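Local coordinates for putative dihydrodipicolinate synthase family protein (PDB 3QFE), which belongs to the dihydrodipicolinate synthase family and is built on a TIM-barrel fold, its specific function being unassigned, at residues 129-134 / 142-147. Numbering follows the deposited sequence.
Sequences SFFDDV and VVIYNF
Phe131 and Ile144 join helix 124-137 to the following strand 142-146 in this TIM barrel, an outer helix resting on the next strand of the parallel barrel sheet. The contact is wholly apolar: no hydrogen bond crosses it, the four touching residues are buried, and the two segments bury 175 Å² between them.

Aromatic-aliphatic packing comes first. With its CG anti to the carbonyl carbon (chi1 -79°), Phe131 sends its ring from the helix to the strand, and the far end of the ring does the touching. Its CE1 meets Ile144 CG1 at 4.1 Å. The ring lies obliquely to the isoleucine branches. Within the helix, Phe130 CD2 sits over the centre of one Phe131 face, 3.9 Å above its plane. Val112 on strand 109-112 touches both phenylalanines.

Aliphatic packing forms the second part, where Val134 and Val142 both point across the interface. Val134 CG1 and Val142 CG2 approach to 4.4 Å, a loose touch; Val134 also reaches Ile99 of helix 92-105. Between Val142 and Ile144, the bond from CA to CB of Val143 points away from the helix, as side chains alternate along a strand. The closest approach across the interface is Phe131 CZ to Ile144 CG2, 4.0 Å.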
loop_
_atom_site.group_PDB
_atom_site.type_symbol
_atom_site.label_atom_id
_atom_site.label_comp_id
_atom_site.label_asym_id
_atom_site.label_seq_id
_atom_site.Cartn_x
_atom_site.Cartn_y
_atom_site.Cartn_z
ATOM N N SER A 129 13.789 18.254 -9.692
ATOM C CA SER A 129 13.150 18.644 -10.957
ATOM C C SER A 129 12.133 17.617 -11.479
ATOM O O SER A 129 11.140 17.987 -12.092
ATOM C CB SER A 129 14.187 18.984 -12.040
ATOM O OG SER A 129 14.767 17.806 -12.564
ATOM N N PHE A 130 12.395 16.340 -11.231
ATOM C CA PHE A 130 11.463 15.263 -11.550
ATOM C C PHE A 130 10.116 15.449 -10.847
ATOM O O PHE A 130 9.066 15.501 -11.493
ATOM C CB PHE A 130 12.073 13.931 -11.144
ATOM C CG PHE A 130 11.125 12.769 -11.237
ATOM C CD1 PHE A 130 10.870 12.162 -12.452
ATOM C CD2 PHE A 130 10.520 12.262 -10.099
ATOM C CE1 PHE A 130 10.010 11.063 -12.543
ATOM C CE2 PHE A 130 9.660 11.178 -10.170
ATOM C CZ PHE A 130 9.402 10.568 -11.396
ATOM N N PHE A 131 10.148 15.554 -9.523
ATOM C CA PHE A 131 8.920 15.763 -8.770
ATOM C C PHE A 131 8.204 17.065 -9.113
ATOM O O PHE A 131 6.971 17.073 -9.208
ATOM C CB PHE A 131 9.155 15.635 -7.278
ATOM C CG PHE A 131 9.239 14.220 -6.821
ATOM C CD1 PHE A 131 8.111 13.421 -6.805
ATOM C CD2 PHE A 131 10.449 13.677 -6.406
ATOM C CE1 PHE A 131 8.180 12.106 -6.384
ATOM C CE2 PHE A 131 10.520 12.348 -5.975
ATOM C CZ PHE A 131 9.382 11.568 -5.969
ATOM N N ASP A 132 8.963 18.143 -9.306
ATOM C CA ASP A 132 8.406 19.401 -9.837
ATOM C C ASP A 132 7.643 19.199 -11.160
ATOM O O ASP A 132 6.504 19.634 -11.314
ATOM C CB ASP A 132 9.515 20.440 -10.059
ATOM C CG ASP A 132 10.016 21.086 -8.752
ATOM O OD1 ASP A 132 9.503 20.765 -7.640
ATOM O OD2 ASP A 132 10.942 21.934 -8.848
ATOM N N ASP A 133 8.287 18.530 -12.107
ATOM C CA ASP A 133 7.707 18.271 -13.418
ATOM C C ASP A 133 6.480 17.346 -13.339
ATOM O O ASP A 133 5.446 17.584 -13.988
ATOM C CB ASP A 133 8.781 17.670 -14.305
ATOM C CG ASP A 133 8.442 17.752 -15.767
ATOM O OD1 ASP A 133 7.492 18.479 -16.129
ATOM O OD2 ASP A 133 9.135 17.080 -16.555
ATOM N N VAL A 134 6.584 16.315 -12.507
ATOM C CA VAL A 134 5.508 15.376 -12.363
ATOM C C VAL A 134 4.259 15.973 -11.714
ATOM O O VAL A 134 3.163 15.786 -12.252
ATOM C CB VAL A 134 5.965 14.051 -11.694
ATOM C CG1 VAL A 134 4.765 13.261 -11.206
ATOM C CG2 VAL A 134 6.773 13.216 -12.679
ATOM N N VAL A 142 -0.464 13.936 -6.018
ATOM C CA VAL A 142 0.737 13.105 -5.981
ATOM C C VAL A 142 1.211 12.782 -4.554
ATOM O O VAL A 142 1.339 13.663 -3.727
ATOM C CB VAL A 142 1.885 13.791 -6.790
ATOM C CG1 VAL A 142 3.249 13.159 -6.510
ATOM C CG2 VAL A 142 1.554 13.794 -8.287
ATOM N N VAL A 143 1.457 11.502 -4.287
ATOM C CA VAL A 143 2.082 11.077 -3.033
ATOM C C VAL A 143 3.500 10.569 -3.351
ATOM O O VAL A 143 3.682 9.655 -4.169
ATOM C CB VAL A 143 1.241 9.994 -2.281
ATOM C CG1 VAL A 143 1.908 9.612 -0.957
ATOM C CG2 VAL A 143 -0.172 10.499 -2.003
ATOM N N ILE A 144 4.489 11.180 -2.709
ATOM C CA ILE A 144 5.885 10.791 -2.862
ATOM C C ILE A 144 6.007 9.402 -2.279
ATOM O O ILE A 144 5.480 9.135 -1.185
ATOM C CB ILE A 144 6.824 11.766 -2.124
ATOM C CG1 ILE A 144 6.738 13.160 -2.744
ATOM C CG2 ILE A 144 8.271 11.266 -2.139
ATOM C CD1 ILE A 144 7.262 14.284 -1.836
ATOM N N TYR A 145 6.633 8.508 -3.036
ATOM C CA TYR A 145 6.853 7.134 -2.601
ATOM C C TYR A 145 8.332 7.017 -2.334
ATOM O O TYR A 145 9.138 6.941 -3.256
ATOM C CB TYR A 145 6.436 6.168 -3.700
ATOM C CG TYR A 145 6.303 4.690 -3.335
ATOM C CD1 TYR A 145 5.750 3.801 -4.259
ATOM C CD2 TYR A 145 6.728 4.180 -2.091
ATOM C CE1 TYR A 145 5.618 2.439 -3.979
ATOM C CE2 TYR A 145 6.611 2.811 -1.790
ATOM C CZ TYR A 145 6.044 1.943 -2.743
ATOM O OH TYR A 145 5.891 0.585 -2.499
ATOM N N ASN A 146 8.692 7.034 -1.062
ATOM C CA ASN A 146 10.079 6.926 -0.676
ATOM C C ASN A 146 10.447 5.473 -0.394
ATOM O O ASN A 146 10.207 4.978 0.711
ATOM C CB ASN A 146 10.347 7.799 0.556
ATOM C CG ASN A 146 11.814 8.185 0.695
ATOM O OD1 ASN A 146 12.628 7.917 -0.193
ATOM N ND2 ASN A 146 12.156 8.831 1.812
ATOM N N PHE A 147 11.016 4.780 -1.382
ATOM C CA PHE A 147 11.469 3.401 -1.170
ATOM C C PHE A 147 12.968 3.202 -1.467
ATOM O O PHE A 147 13.340 2.953 -2.623
ATOM C CB PHE A 147 10.627 2.415 -1.986
ATOM C CG PHE A 147 10.704 0.987 -1.497
ATOM C CD1 PHE A 147 9.633 0.122 -1.696
ATOM C CD2 PHE A 147 11.840 0.507 -0.830
ATOM C CE1 PHE A 147 9.689 -1.207 -1.244
ATOM C CE2 PHE A 147 11.905 -0.815 -0.371
ATOM C CZ PHE A 147 10.826 -1.676 -0.582
#